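Local coordinates for protein UDP-N-acetylglucosamine 2-epimerase (Methanocaldococcus jannaschii, PDB 4NES) that probably catalyses the reversible epimerisation at C-2 of UDP-N-acetylglucosamine to UDP-N-acetylmannosamine, working as a homodimer with a GT-B fold, at residues L120-D124 / R125-E129; E223-F226 / E227-E230. One frame throughout, in Å; residues are numbered along the deposited sequence.

Contact 1 of 2, residues L120-D124 / R125-E129. With UD1 (uridine-diphosphate-N-acetylglucosamine), chain B.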
loop_
_atom_site.group_PDB
_atom_site.type_symbol
_atom_site.label_atom_id
_atom_site.label_comp_id
_atom_site.label_asym_id
_atom_site.label_seq_id
_atom_site.Cartn_x
_atom_site.Cartn_y
_atom_site.Cartn_z
ATOM N N LEU A 120 13.091 5.839 5.230
ATOM C CA LEU A 120 13.524 7.062 4.558
ATOM C C LEU A 120 12.285 7.866 4.153
ATOM O O LEU A 120 11.292 7.300 3.682
ATOM C CB LEU A 120 14.375 6.754 3.330
ATOM C CG LEU A 120 15.815 6.281 3.546
ATOM C CD1 LEU A 120 15.882 4.991 4.313
ATOM C CD2 LEU A 120 16.504 6.126 2.196
ATOM N N ARG A 121 12.325 9.181 4.358
ATOM C CA ARG A 121 11.197 10.036 3.981
ATOM C C ARG A 121 11.668 11.341 3.355
ATOM O O ARG A 121 12.507 12.041 3.925
ATOM C CB ARG A 121 10.320 10.359 5.201
ATOM C CG ARG A 121 9.686 9.151 5.906
ATOM C CD ARG A 121 8.563 8.549 5.062
ATOM N NE ARG A 121 7.906 7.440 5.748
ATOM C CZ ARG A 121 8.252 6.164 5.622
ATOM N NH1 ARG A 121 9.257 5.807 4.827
ATOM N NH2 ARG A 121 7.583 5.235 6.298
ATOM N N SER A 122 11.105 11.666 2.198
ATOM C CA SER A 122 11.267 12.990 1.598
ATOM C C SER A 122 10.091 13.884 1.988
ATOM O O SER A 122 10.179 15.110 1.889
ATOM C CB SER A 122 11.308 12.872 0.081
ATOM O OG SER A 122 10.025 12.506 -0.398
ATOM N N PHE A 123 8.988 13.262 2.407
ATOM C CA PHE A 123 7.726 13.953 2.706
ATOM C C PHE A 123 7.143 14.657 1.489
ATOM O O PHE A 123 6.364 15.607 1.602
ATOM C CB PHE A 123 7.875 14.880 3.915
ATOM C CG PHE A 123 8.365 14.168 5.137
ATOM C CD1 PHE A 123 7.559 13.243 5.782
ATOM C CD2 PHE A 123 9.641 14.392 5.619
ATOM C CE1 PHE A 123 8.016 12.567 6.901
ATOM C CE2 PHE A 123 10.108 13.719 6.737
ATOM C CZ PHE A 123 9.285 12.809 7.381
ATOM N N ASP A 124 7.541 14.164 0.327
ATOM C CA ASP A 124 6.944 14.522 -0.941
ATOM C C ASP A 124 6.109 13.304 -1.299
ATOM O O ASP A 124 6.360 12.664 -2.322
ATOM C CB ASP A 124 8.051 14.708 -1.982
ATOM C CG ASP A 124 7.577 15.406 -3.244
ATOM O OD1 ASP A 124 6.352 15.548 -3.446
ATOM O OD2 ASP A 124 8.450 15.812 -4.040
ATOM N N ARG A 125 5.126 12.974 -0.457
ATOM C CA ARG A 125 4.338 11.743 -0.627
ATOM C C ARG A 125 3.506 11.754 -1.918
ATOM O O ARG A 125 2.642 10.901 -2.130
ATOM C CB ARG A 125 3.488 11.422 0.619
ATOM C CG ARG A 125 3.245 9.918 0.836
ATOM C CD ARG A 125 2.490 9.586 2.138
ATOM N NE ARG A 125 3.371 9.554 3.309
ATOM C CZ ARG A 125 2.997 9.174 4.529
ATOM N NH1 ARG A 125 1.745 8.779 4.757
ATOM N NH2 ARG A 125 3.881 9.185 5.523
ATOM N N ASN A 126 3.803 12.718 -2.783
ATOM C CA ASN A 126 3.315 12.713 -4.152
ATOM C C ASN A 126 4.272 11.976 -5.128
ATOM O O ASN A 126 3.846 11.590 -6.219
ATOM C CB ASN A 126 3.030 14.154 -4.616
ATOM C CG ASN A 126 1.973 14.858 -3.755
ATOM O OD1 ASN A 126 0.949 14.274 -3.400
ATOM N ND2 ASN A 126 2.224 16.122 -3.425
HETATM N N MSE A 127 5.545 11.795 -4.729
HETATM C CA MSE A 127 6.584 11.017 -5.464
HETATM C C MSE A 127 6.231 9.516 -5.480
HETATM O O MSE A 127 5.837 8.998 -4.455
HETATM C CB MSE A 127 7.967 11.125 -4.759
HETATM C CG MSE A 127 8.812 12.430 -4.895
HETATM SE SE MSE A 127 10.703 12.310 -4.215
HETATM C CE MSE A 127 11.284 10.861 -5.410
ATOM N N PRO A 128 6.424 8.796 -6.615
ATOM C CA PRO A 128 6.066 7.374 -6.518
ATOM C C PRO A 128 6.961 6.598 -5.548
ATOM O O PRO A 128 6.491 5.658 -4.896
ATOM C CB PRO A 128 6.234 6.852 -7.953
ATOM C CG PRO A 128 7.102 7.864 -8.647
ATOM C CD PRO A 128 6.847 9.177 -7.977
ATOM N N GLU A 129 8.222 6.993 -5.431
ATOM C CA GLU A 129 9.124 6.318 -4.503
ATOM C C GLU A 129 8.682 6.493 -3.064
ATOM O O GLU A 129 8.780 5.554 -2.275
ATOM C CB GLU A 129 10.559 6.830 -4.657
ATOM C CG GLU A 129 11.252 6.377 -5.934
ATOM C CD GLU A 129 10.873 7.201 -7.159
ATOM O OE1 GLU A 129 10.110 8.194 -7.056
ATOM O OE2 GLU A 129 11.347 6.835 -8.255
HETATM C "C1'" UD1 B . 12.972 2.988 -11.577
HETATM C "C2'" UD1 B . 12.435 3.301 -10.215
HETATM C "C3'" UD1 B . 13.226 4.321 -9.552
HETATM C "C4'" UD1 B . 14.660 4.010 -9.508
HETATM C "C5'" UD1 B . 15.161 3.627 -10.878
HETATM C "C6'" UD1 B . 16.550 3.111 -10.852
HETATM C "C7'" UD1 B . 9.895 2.992 -10.025
HETATM C "C8'" UD1 B . 8.546 3.629 -10.176
HETATM N "N2'" UD1 B . 11.045 3.811 -10.332
HETATM O "O1'" UD1 B . 12.884 4.119 -12.366
HETATM O "O3'" UD1 B . 12.732 4.513 -8.214
HETATM O "O4'" UD1 B . 15.405 5.117 -9.027
HETATM O "O5'" UD1 B . 14.365 2.587 -11.437
HETATM O "O6'" UD1 B . 17.287 3.382 -11.986
HETATM O "O7'" UD1 B . 10.004 1.819 -9.658
HETATM N N1 UD1 B . 14.217 1.591 -19.498
HETATM C C2 UD1 B . 15.005 0.959 -20.369
HETATM N N3 UD1 B . 15.670 -0.137 -20.008
HETATM C C4 UD1 B . 15.555 -0.641 -18.772
HETATM C C5 UD1 B . 14.746 -0.007 -17.839
HETATM C C6 UD1 B . 14.071 1.138 -18.230
HETATM O O2 UD1 B . 15.136 1.381 -21.502
HETATM O O4 UD1 B . 16.243 -1.766 -18.423
HETATM C C1B UD1 B . 13.483 2.821 -19.877
HETATM C C2B UD1 B . 12.183 2.585 -20.534
HETATM O "O2'" UD1 B . 11.959 3.579 -21.503
HETATM C C3B UD1 B . 11.235 2.727 -19.453
HETATM C C4B UD1 B . 11.837 3.825 -18.655
HETATM O O4B UD1 B . 13.238 3.640 -18.731
HETATM O O3B UD1 B . 9.919 3.011 -19.859
HETATM C C5B UD1 B . 11.415 3.801 -17.230
HETATM O O5B UD1 B . 11.588 2.571 -16.574
HETATM P PA UD1 B . 10.959 2.332 -15.175
HETATM O O1A UD1 B . 9.473 2.480 -15.284
HETATM O O2A UD1 B . 11.365 0.977 -14.695
HETATM O O3A UD1 B . 11.436 3.470 -14.212
HETATM P PB UD1 B . 12.900 4.040 -13.942
HETATM O O1B UD1 B . 12.940 5.443 -14.454
HETATM O O2B UD1 B . 13.956 3.099 -14.454
HETATM O O HOH W 1 5.097 17.599 -4.492
#

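Contact 2 of 2, residues E223-F226 / E227-E230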
loop_
_atom_site.group_PDB
_atom_site.type_symbol
_atom_site.label_atom_id
_atom_site.label_comp_id
_atom_site.label_asym_id
_atom_site.label_seq_id
_atom_site.Cartn_x
_atom_site.Cartn_y
_atom_site.Cartn_z
ATOM N N GLU A 223 19.562 23.998 -18.859
ATOM C CA GLU A 223 20.014 25.392 -18.857
ATOM C C GLU A 223 21.025 25.603 -17.741
ATOM O O GLU A 223 22.083 26.201 -17.946
ATOM C CB GLU A 223 18.827 26.334 -18.633
ATOM C CG GLU A 223 18.743 27.535 -19.567
ATOM C CD GLU A 223 19.708 28.659 -19.225
ATOM O OE1 GLU A 223 19.228 29.745 -18.832
ATOM O OE2 GLU A 223 20.936 28.472 -19.368
ATOM N N GLY A 224 20.691 25.103 -16.554
ATOM C CA GLY A 224 21.578 25.186 -15.409
ATOM C C GLY A 224 22.933 24.552 -15.662
ATOM O O GLY A 224 23.961 25.118 -15.300
ATOM N N ILE A 225 22.942 23.376 -16.283
ATOM C CA ILE A 225 24.200 22.707 -16.585
ATOM C C ILE A 225 25.024 23.504 -17.606
ATOM O O ILE A 225 26.229 23.673 -17.431
ATOM C CB ILE A 225 23.980 21.263 -17.077
ATOM C CG1 ILE A 225 23.301 20.423 -15.985
ATOM C CG2 ILE A 225 25.303 20.639 -17.490
ATOM C CD1 ILE A 225 24.133 20.256 -14.718
ATOM N N PHE A 226 24.373 24.002 -18.656
ATOM C CA PHE A 226 25.045 24.843 -19.648
ATOM C C PHE A 226 25.720 26.046 -18.977
ATOM O O PHE A 226 26.826 26.443 -19.346
ATOM C CB PHE A 226 24.028 25.353 -20.668
ATOM C CG PHE A 226 23.841 24.459 -21.863
ATOM C CD1 PHE A 226 23.441 23.141 -21.714
ATOM C CD2 PHE A 226 24.025 24.957 -23.145
ATOM C CE1 PHE A 226 23.256 22.328 -22.821
ATOM C CE2 PHE A 226 23.843 24.145 -24.254
ATOM C CZ PHE A 226 23.455 22.832 -24.091
ATOM N N GLU A 227 25.046 26.613 -17.981
ATOM C CA GLU A 227 25.547 27.794 -17.294
ATOM C C GLU A 227 26.736 27.502 -16.373
ATOM O O GLU A 227 27.687 28.286 -16.322
ATOM C CB GLU A 227 24.414 28.448 -16.514
ATOM C CG GLU A 227 24.516 29.942 -16.413
ATOM C CD GLU A 227 23.198 30.559 -16.042
ATOM O OE1 GLU A 227 22.310 30.619 -16.917
ATOM O OE2 GLU A 227 23.046 30.974 -14.877
ATOM N N ILE A 228 26.666 26.387 -15.640
ATOM C CA ILE A 228 27.783 25.910 -14.822
ATOM C C ILE A 228 29.051 25.820 -15.650
ATOM O O ILE A 228 30.120 26.258 -15.235
ATOM C CB ILE A 228 27.514 24.476 -14.288
ATOM C CG1 ILE A 228 26.601 24.493 -13.074
ATOM C CG2 ILE A 228 28.820 23.761 -13.926
ATOM C CD1 ILE A 228 26.434 23.107 -12.484
ATOM N N ILE A 229 28.909 25.224 -16.829
ATOM C CA ILE A 229 30.013 25.017 -17.741
ATOM C C ILE A 229 30.667 26.345 -18.136
ATOM O O ILE A 229 31.889 26.470 -18.149
ATOM C CB ILE A 229 29.517 24.291 -18.997
ATOM C CG1 ILE A 229 29.059 22.872 -18.643
ATOM C CG2 ILE A 229 30.594 24.286 -20.070
ATOM C CD1 ILE A 229 28.254 22.201 -19.735
ATOM N N GLU A 230 29.842 27.337 -18.444
ATOM C CA GLU A 230 30.337 28.634 -18.891
ATOM C C GLU A 230 30.967 29.435 -17.759
ATOM O O GLU A 230 31.977 30.109 -17.950
ATOM C CB GLU A 230 29.190 29.421 -19.512
ATOM C CG GLU A 230 28.684 28.811 -20.802
ATOM C CD GLU A 230 27.268 29.228 -21.131
ATOM O OE1 GLU A 230 26.678 30.015 -20.359
ATOM O OE2 GLU A 230 26.741 28.754 -22.161
#

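Contact 1 of 2, residues L120-D124 / R125-E129
Asp124 lies against Met127, a selenomethionine, and the two side chains cross at about a right angle. Followed outward, CB of Asp124 packs on CG of Met127, and its own CG, anti to the backbone N (chi1 -166°), reaches the same methylene at 3.6 Å. The carboxylate then divides its contacts: OD2 rests 3.5 Å from Met127 CG, while OD1 looks toward CB of Asn126 and accepts a hydrogen bond from a water at 2.6 Å, which is held weakly by Asn126 ND2. With an alanine here, the water would probably lose the carboxylate oxygen it donates to, and Met127 CG its carboxylate neighbour. The backbone makes a type I turn from Asp124 to Met127, closed by a nearly straight bond from Met127 N to Asp124 O (2.7 Å), and Met127 is the N-cap of helix 128-138. Just before the turn, Ser122 OG takes the N-H of Asp124 in an ST turn. OE2 of Glu157 forms salt bridges with Arg121 NE and Arg125 NH2, and probably offsets their like charge. In the helix's first turn, Glu129 OE2 accepts from O3' of the bound UDP-N-acetylglucosamine at 2.7 Å and forms a salt bridge with Arg208 NH2.

Contact 2 of 2, residues E223-F226 / E227-E230
Glu223 and Glu227, one turn apart on helix 215-232, bring their carboxylates together, with OE2 of Glu223 3.5 Å from OE1 of Glu227. The two groups are turned 57° from one another. The chain of Glu223 folds over at chi2 (-77°), which carries its carboxylate along the helix toward Glu227, whereas Glu227 runs extended beyond CG. On the buried side, Ile225 meets two isoleucines through different branches: CG2 touches CD1 of Ile229 at 4.0 Å, and its own CD1 faces CD1 of Ile228 at 4.3 Å. Ile229 also lays CG1 beside the carbonyl oxygen of Ile225, at 3.2 Å. The side chain of Glu230 passes the carbonyl oxygen of Phe226, with CG 3.3 Å from that O.

Behind these side chains stands the regular i to i+4 bonding of an alpha-helix. Glu227 N bonds to Glu223 O, Ile228 N to Gly224 O at 3.0 Å, Ile229 N to Ile225 O, and Glu230 N to Phe226 O at 3.3 Å, so successive turns are fixed and residues four apart line up on one side.

Farther out, the helix packs on the parallel sheet that holds strands 201-205 and 283-286. Ile225 reaches Leu204 and Leu285, and Ile228 reaches Phe202 and Leu285 while also touching helix 327-338 through Leu330, Ile331 and Val334. Lys327, at the start of that neighbouring helix, forms salt bridges with OE1 of Glu223 and with OE1 of Glu227. Both carboxylates therefore share one lysine, whose positive charge would be expected to offset much of the repulsion between the glutamates and to tie the two helices together.

How the contacts relate
Contact 1 and contact 2 follow in series along the chain and do not touch: their centres lie 28 Å apart and their nearest atoms about 18 Å. They sit beside different parallel sheets of the GT-B fold, residues 120-129 following strand 112-116 of the first and residues 223-230 flanking the second. Contact 1 supplies Glu129 to the UDP-N-acetylglucosamine pocket, and its Met127 side chain lies about 8 Å from bound UDP and about 9 Å from that of His207, the probable active-site residue, whereas contact 2 is remote from the sites. In both, one oppositely charged residue from elsewhere in the chain is shared by a pair of like charges.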